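Local coordinates for protein inosine-uridine nucleoside N-ribohydrolase (Xanthomonas oryzae pv. oryzae, PDB 4KL0) that binds calcium and is probably a hydrolase of N-glycosyl compounds related to the nucleoside hydrolases, although its substrate is not established, at residues R212-Q215 and P220-I223; T321-L326 and R331-P336. One frame throughout, in Å; residues are numbered along the deposited sequence.

Contact 1 (R212-Q215 and P220-I223); sequences RRAQ and PLRI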
ATOM      1  N   ARG A 212       1.683 -18.005  -8.175  1.00 18.18           N
ATOM      2  CA  ARG A 212       2.226 -19.237  -8.750  1.00 19.33           C
ATOM      3  C   ARG A 212       3.572 -18.988  -9.419  1.00 19.33           C
ATOM      4  O   ARG A 212       4.517 -19.733  -9.160  1.00 21.98           O
ATOM      5  CB  ARG A 212       1.221 -19.853  -9.740  1.00 19.50           C
ATOM      6  CG  ARG A 212       1.826 -21.014 -10.562  1.00 21.25           C
ATOM      7  CD  ARG A 212       0.740 -21.698 -11.406  1.00 25.35           C
ATOM      8  NE  ARG A 212       0.344 -20.856 -12.530  1.00 26.78           N
ATOM      9  CZ  ARG A 212      -0.909 -20.417 -12.715  1.00 27.60           C
ATOM     10  NH1 ARG A 212      -1.869 -20.769 -11.857  1.00 29.36           N
ATOM     11  NH2 ARG A 212      -1.199 -19.652 -13.769  1.00 27.36           N
ATOM     12  N   ARG A 213       3.689 -17.983 -10.285  1.00 17.06           N
ATOM     13  CA  ARG A 213       4.913 -17.813 -11.033  1.00 18.79           C
ATOM     14  C   ARG A 213       6.072 -17.365 -10.154  1.00 22.60           C
ATOM     15  O   ARG A 213       7.227 -17.640 -10.493  1.00 25.24           O
ATOM     16  CB  ARG A 213       4.726 -16.880 -12.221  1.00 19.88           C
ATOM     17  CG  ARG A 213       5.855 -16.835 -13.234  1.00 21.10           C
ATOM     18  CD  ARG A 213       5.896 -18.135 -14.103  1.00 26.88           C
ATOM     19  NE  ARG A 213       6.958 -18.089 -15.124  1.00 29.25           N
ATOM     20  CZ  ARG A 213       7.630 -19.171 -15.543  1.00 30.06           C
ATOM     21  NH1 ARG A 213       7.361 -20.357 -15.002  1.00 28.24           N
ATOM     22  NH2 ARG A 213       8.582 -19.078 -16.483  1.00 30.95           N
ATOM     23  N   ALA A 214       5.789 -16.668  -9.050  1.00 17.70           N
ATOM     24  CA  ALA A 214       6.862 -16.128  -8.244  1.00 20.93           C
ATOM     25  C   ALA A 214       7.535 -17.353  -7.648  1.00 23.29           C
ATOM     26  O   ALA A 214       8.775 -17.466  -7.625  1.00 21.76           O
ATOM     27  CB  ALA A 214       6.268 -15.229  -7.104  1.00 18.50           C
ATOM     28  N   GLN A 215       6.711 -18.291  -7.228  1.00 17.81           N
ATOM     29  CA  GLN A 215       7.188 -19.532  -6.598  1.00 23.43           C
ATOM     30  C   GLN A 215       7.918 -20.436  -7.604  1.00 25.32           C
ATOM     31  O   GLN A 215       8.964 -20.999  -7.270  1.00 26.31           O
ATOM     32  CB  GLN A 215       6.072 -20.276  -5.905  1.00 20.10           C
ATOM     33  CG  GLN A 215       5.571 -19.630  -4.574  1.00 19.20           C
ATOM     34  CD  GLN A 215       4.261 -20.250  -4.084  1.00 21.36           C
ATOM     35  OE1 GLN A 215       4.248 -21.114  -3.179  1.00 20.92           O
ATOM     36  NE2 GLN A 215       3.127 -19.786  -4.665  1.00 21.49           N
ATOM     37  N   PRO A 220      11.259 -15.068  -3.381  1.00 17.94           N
ATOM     38  CA  PRO A 220      10.586 -15.102  -2.068  1.00 18.13           C
ATOM     39  C   PRO A 220       9.306 -14.232  -2.088  1.00 16.61           C
ATOM     40  O   PRO A 220       9.359 -13.126  -2.612  1.00 17.35           O
ATOM     41  CB  PRO A 220      11.598 -14.470  -1.113  1.00 21.48           C
ATOM     42  CG  PRO A 220      12.957 -14.701  -1.820  1.00 22.94           C
ATOM     43  CD  PRO A 220      12.671 -14.643  -3.313  1.00 19.20           C
ATOM     44  N   LEU A 221       8.233 -14.738  -1.516  1.00 16.80           N
ATOM     45  CA  LEU A 221       6.970 -13.997  -1.374  1.00 18.00           C
ATOM     46  C   LEU A 221       6.705 -13.692   0.062  1.00 18.08           C
ATOM     47  O   LEU A 221       6.865 -14.557   0.937  1.00 19.92           O
ATOM     48  CB  LEU A 221       5.797 -14.871  -1.851  1.00 20.80           C
ATOM     49  CG  LEU A 221       5.407 -15.068  -3.290  1.00 19.93           C
ATOM     50  CD1 LEU A 221       4.161 -15.995  -3.300  1.00 19.07           C
ATOM     51  CD2 LEU A 221       5.095 -13.701  -3.935  1.00 19.85           C
ATOM     52  N   ARG A 222       6.270 -12.471   0.384  1.00 13.97           N
ATOM     53  CA  ARG A 222       5.914 -12.166   1.747  1.00 15.83           C
ATOM     54  C   ARG A 222       4.520 -11.534   1.696  1.00 16.43           C
ATOM     55  O   ARG A 222       4.342 -10.561   0.967  1.00 16.18           O
ATOM     56  CB  ARG A 222       6.887 -11.177   2.380  1.00 14.95           C
ATOM     57  CG  ARG A 222       6.570 -10.865   3.841  1.00 17.54           C
ATOM     58  CD  ARG A 222       7.698 -10.019   4.458  1.00 18.81           C
ATOM     59  NE  ARG A 222       8.849 -10.898   4.594  1.00 21.44           N
ATOM     60  CZ  ARG A 222      10.028 -10.502   5.048  1.00 26.13           C
ATOM     61  NH1 ARG A 222      10.197  -9.233   5.427  1.00 25.04           N
ATOM     62  NH2 ARG A 222      11.014 -11.379   5.146  1.00 26.79           N
ATOM     63  N   ILE A 223       3.560 -12.143   2.377  1.00 14.82           N
ATOM     64  CA  ILE A 223       2.138 -11.773   2.202  1.00 13.57           C
ATOM     65  C   ILE A 223       1.652 -11.216   3.525  1.00 15.80           C
ATOM     66  O   ILE A 223       1.647 -11.899   4.582  1.00 17.08           O
ATOM     67  CB  ILE A 223       1.236 -12.946   1.835  1.00 14.50           C
ATOM     68  CG1 ILE A 223       1.689 -13.773   0.614  1.00 18.77           C
ATOM     69  CG2 ILE A 223      -0.207 -12.415   1.590  1.00 16.58           C
ATOM     70  CD1 ILE A 223       1.702 -13.045  -0.644  1.00 21.98           C
TER

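Contact 2 (T321-L326 and R331-P336); sequences TLLAAL and RLLFQP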
ATOM      1  N   THR A 321       2.564  -2.929   4.675  1.00 12.47           N
ATOM      2  CA  THR A 321       3.127  -3.830   3.645  1.00 11.56           C
ATOM      3  C   THR A 321       4.496  -3.331   3.197  1.00 12.25           C
ATOM      4  O   THR A 321       5.434  -4.109   3.074  1.00 12.84           O
ATOM      5  CB  THR A 321       2.146  -3.937   2.459  1.00 12.81           C
ATOM      6  OG1 THR A 321       0.910  -4.449   2.978  1.00 11.78           O
ATOM      7  CG2 THR A 321       2.645  -4.872   1.392  1.00 12.42           C
ATOM      8  N   LEU A 322       4.583  -2.023   2.962  1.00 11.64           N
ATOM      9  CA  LEU A 322       5.864  -1.433   2.633  1.00 11.94           C
ATOM     10  C   LEU A 322       6.898  -1.618   3.760  1.00 13.39           C
ATOM     11  O   LEU A 322       8.066  -2.011   3.460  1.00 13.61           O
ATOM     12  CB  LEU A 322       5.681   0.053   2.253  1.00 11.25           C
ATOM     13  CG  LEU A 322       7.044   0.730   1.955  1.00 11.14           C
ATOM     14  CD1 LEU A 322       7.665   0.082   0.737  1.00 14.59           C
ATOM     15  CD2 LEU A 322       6.855   2.204   1.694  1.00 14.02           C
ATOM     16  N   LEU A 323       6.489  -1.415   5.001  1.00 12.88           N
ATOM     17  CA  LEU A 323       7.392  -1.621   6.133  1.00 14.45           C
ATOM     18  C   LEU A 323       7.829  -3.082   6.156  1.00 15.05           C
ATOM     19  O   LEU A 323       8.998  -3.394   6.450  1.00 17.69           O
ATOM     20  CB  LEU A 323       6.758  -1.192   7.452  1.00 14.95           C
ATOM     21  CG  LEU A 323       6.456   0.322   7.580  1.00 12.67           C
ATOM     22  CD1 LEU A 323       5.982   0.645   8.992  1.00 17.18           C
ATOM     23  CD2 LEU A 323       7.702   1.175   7.298  1.00 15.37           C
ATOM     24  N   ALA A 324       6.919  -3.983   5.798  1.00 12.91           N
ATOM     25  CA  ALA A 324       7.280  -5.408   5.770  1.00 15.17           C
ATOM     26  C   ALA A 324       8.229  -5.794   4.638  1.00 16.83           C
ATOM     27  O   ALA A 324       8.869  -6.868   4.708  1.00 19.60           O
ATOM     28  CB  ALA A 324       5.965  -6.280   5.753  1.00 13.08           C
ATOM     29  N   ALA A 325       8.338  -4.949   3.589  1.00 16.29           N
ATOM     30  CA  ALA A 325       9.105  -5.215   2.398  1.00 15.25           C
ATOM     31  C   ALA A 325      10.568  -4.852   2.525  1.00 17.95           C
ATOM     32  O   ALA A 325      11.370  -5.287   1.681  1.00 19.66           O
ATOM     33  CB  ALA A 325       8.510  -4.403   1.203  1.00 16.14           C
ATOM     34  N   LEU A 326      10.887  -3.986   3.490  1.00 17.39           N
ATOM     35  CA  LEU A 326      12.279  -3.511   3.671  1.00 17.92           C
ATOM     36  C   LEU A 326      12.865  -4.208   4.904  1.00 20.20           C
ATOM     37  O   LEU A 326      12.252  -4.199   5.981  1.00 20.97           O
ATOM     38  CB  LEU A 326      12.294  -1.993   3.909  1.00 17.75           C
ATOM     39  CG  LEU A 326      11.548  -1.108   2.906  1.00 18.68           C
ATOM     40  CD1 LEU A 326      11.447   0.354   3.365  1.00 21.54           C
ATOM     41  CD2 LEU A 326      12.146  -1.163   1.501  1.00 21.82           C
ATOM     42  N   ARG A 331      12.662  -5.896  10.330  1.00 26.43           N
ATOM     43  CA  ARG A 331      13.301  -6.555  11.471  1.00 28.17           C
ATOM     44  C   ARG A 331      12.965  -5.825  12.764  1.00 29.22           C
ATOM     45  O   ARG A 331      12.999  -6.395  13.847  1.00 32.75           O
ATOM     46  CB  ARG A 331      14.809  -6.735  11.239  1.00 33.76           C
ATOM     47  CG  ARG A 331      15.098  -7.748  10.098  1.00 35.91           C
ATOM     48  CD  ARG A 331      16.610  -7.894   9.786  1.00 40.07           C
ATOM     49  NE  ARG A 331      16.869  -8.723   8.599  1.00 41.95           N
ATOM     50  CZ  ARG A 331      17.722  -8.400   7.619  1.00 40.19           C
ATOM     51  NH1 ARG A 331      18.410  -7.255   7.674  1.00 38.11           N
ATOM     52  NH2 ARG A 331      17.890  -9.221   6.578  1.00 40.99           N
ATOM     53  N   LEU A 332      12.607  -4.560  12.656  1.00 27.19           N
ATOM     54  CA  LEU A 332      12.157  -3.797  13.787  1.00 28.22           C
ATOM     55  C   LEU A 332      10.772  -4.245  14.287  1.00 29.18           C
ATOM     56  O   LEU A 332      10.501  -4.206  15.494  1.00 29.05           O
ATOM     57  CB  LEU A 332      12.087  -2.328  13.371  1.00 32.35           C
ATOM     58  CG  LEU A 332      12.601  -1.223  14.279  1.00 31.61           C
ATOM     59  CD1 LEU A 332      14.032  -1.498  14.666  1.00 35.09           C
ATOM     60  CD2 LEU A 332      12.449   0.122  13.561  1.00 29.43           C
ATOM     61  N   LEU A 333       9.875  -4.627  13.367  1.00 22.20           N
ATOM     62  CA  LEU A 333       8.465  -4.722  13.737  1.00 24.51           C
ATOM     63  C   LEU A 333       7.879  -6.119  13.633  1.00 22.57           C
ATOM     64  O   LEU A 333       6.874  -6.408  14.302  1.00 25.22           O
ATOM     65  CB  LEU A 333       7.617  -3.786  12.835  1.00 23.22           C
ATOM     66  CG  LEU A 333       8.011  -2.304  12.795  1.00 24.19           C
ATOM     67  CD1 LEU A 333       7.114  -1.622  11.763  1.00 22.66           C
ATOM     68  CD2 LEU A 333       7.864  -1.621  14.152  1.00 24.13           C
ATOM     69  N   PHE A 334       8.444  -6.957  12.771  1.00 23.78           N
ATOM     70  CA  PHE A 334       7.774  -8.189  12.366  1.00 21.43           C
ATOM     71  C   PHE A 334       8.617  -9.444  12.529  1.00 24.75           C
ATOM     72  O   PHE A 334       9.845  -9.432  12.465  1.00 23.70           O
ATOM     73  CB  PHE A 334       7.341  -8.147  10.895  1.00 21.92           C
ATOM     74  CG  PHE A 334       6.580  -6.924  10.502  1.00 18.64           C
ATOM     75  CD1 PHE A 334       5.286  -6.715  10.926  1.00 21.42           C
ATOM     76  CD2 PHE A 334       7.147  -5.997   9.604  1.00 19.92           C
ATOM     77  CE1 PHE A 334       4.608  -5.565  10.544  1.00 20.10           C
ATOM     78  CE2 PHE A 334       6.441  -4.887   9.173  1.00 17.87           C
ATOM     79  CZ  PHE A 334       5.197  -4.653   9.655  1.00 16.41           C
ATOM     80  N   GLN A 335       7.916 -10.557  12.710  1.00 24.78           N
ATOM     81  CA  GLN A 335       8.542 -11.861  12.702  1.00 24.57           C
ATOM     82  C   GLN A 335       7.683 -12.751  11.794  1.00 24.04           C
ATOM     83  O   GLN A 335       6.832 -13.503  12.295  1.00 23.88           O
ATOM     84  CB  GLN A 335       8.525 -12.397  14.123  1.00 26.75           C
ATOM     85  CG  GLN A 335       9.248 -13.672  14.361  1.00 36.25           C
ATOM     86  CD  GLN A 335       9.078 -14.123  15.830  1.00 42.41           C
ATOM     87  OE1 GLN A 335       9.317 -13.336  16.767  1.00 39.47           O
ATOM     88  NE2 GLN A 335       8.621 -15.382  16.027  1.00 43.79           N
ATOM     89  N   PRO A 336       7.866 -12.636  10.456  1.00 21.87           N
ATOM     90  CA  PRO A 336       7.051 -13.370   9.475  1.00 23.28           C
ATOM     91  C   PRO A 336       7.113 -14.872   9.723  1.00 25.79           C
ATOM     92  O   PRO A 336       8.139 -15.400  10.167  1.00 25.41           O
ATOM     93  CB  PRO A 336       7.734 -13.041   8.137  1.00 21.77           C
ATOM     94  CG  PRO A 336       8.328 -11.662   8.376  1.00 22.55           C
ATOM     95  CD  PRO A 336       8.855 -11.759   9.806  1.00 23.14           C
TER

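Contact 1 (R212-Q215 and P220-I223)
Ala214 and Leu221 face each other across the packing of helix 204-216 on strand 221-224, with their CA atoms 7.2 Å apart, and Gln215 and Pro220 are separated by the same CA-CA distance of 7.2 Å. At that spacing the backbones themselves stay apart and side chains fill the interface. Leu221 does most of the work. Its CB points at the helix; with chi1 of -81° bringing CG beside the backbone N and anti to the carbonyl carbon, and chi2 extended, CD2 lies at Ala214 and CD1 at Gln215. CD2 is 3.7 Å from Ala214 CB, itself directed at the strand, while Leu221 CG is 3.9 Å from the same Ala214 CB. Leu221 CD1 lies more loosely, 4.1 Å from Gln215 CG. Here the two side chains cross at about a right angle, the extended glutamine passing Leu221 on its way to its amide. The amide does not bond to the strand segment: NE2 donates to the carbonyl oxygens of Tyr211, one turn back on the helix, and of Val191, which pins the group and satisfies its nitrogen. Leu221 also touches Ile175 and Ile177 of strand 172-178 and Val347 of strand 347-350, the two strands that flank its own, and Ala214 reaches Ile175. The contact thus belongs to the apolar layer between a helix and the parallel part of the central mixed sheet, in the Rossmann-like manner. Dispersion and burial hold the segments together, since all three touching residues are buried and the glutamine contributes methylene carbon while its polar end bonds to other parts of the chain.

Contact 2 (T321-L326 and R331-P336)
Phe334 and Leu333 pack against Leu323 and Ala324 in a buried contact of apolar side chains between two consecutive helices, 317-325 and 327-333, close to where the second ends, with the ring also resting against the backbone of Leu323 and Ala324. The closest CA pair, Ala324 and Phe334, is 7.2 Å apart, and Phe334 is the first residue to leave helical backbone angles. Its chi1 of -50°, with CG beside the backbone N, sends the ring toward Ala324, one corner leading: CE2 comes within 3.5 Å of Ala324 N and 3.7 Å of Ala324 CB. The carbonyl carbon of Leu323 lies at the ring edge, near its plane, 3.8 Å from Phe334 CE2. Leu333 CB stands 3.8 Å above the plane of the Phe334 ring, over its centre. Further out, Leu333 CD1 meets Leu323 CD1 at 3.8 Å, the two leucines set at a slant to each other. Helix 358-372 covers this pair, with Leu365 and Leu368 on Leu323 and Lys360 and Ala361 on Leu333. In the first turn of helix 327-333, Thr329 OG1 is hydrogen-bonded to the carbonyl oxygens of Leu323 and Leu326. Helix 317-325 carries the calcium ligand Asp318 near its start, and the side chain of Ala324 is about 9 Å from that of calcium ligand Ile151. The arrangement is two consecutive helices joined by a tight turn around Leu326, near but not part of the metal site, in a fold of the nucleoside hydrolase family.

How the contacts relate
Both contacts are buried and join apolar side chains, yet they hold different elements: contact 1 lays a helix on the parallel part of the central mixed sheet, whereas contact 2 packs successive helices together, with an aromatic ring where contact 1 relies on a branched aliphatic residue. Contact 2 lies nearer the middle of the chain, about 13 Å from its centre against about 17 Å. Their own centres are about 16 Å apart, and Arg222 links them. Its NH1 makes a probable hydrogen bond of 2.8 Å to Ala324 O, and its NE packs 3.9 Å from Pro336 CG. With NH2 of Arg222 salt-bridged to Glu348, this strand residue adds a polar tie between two otherwise hydrophobic interfaces.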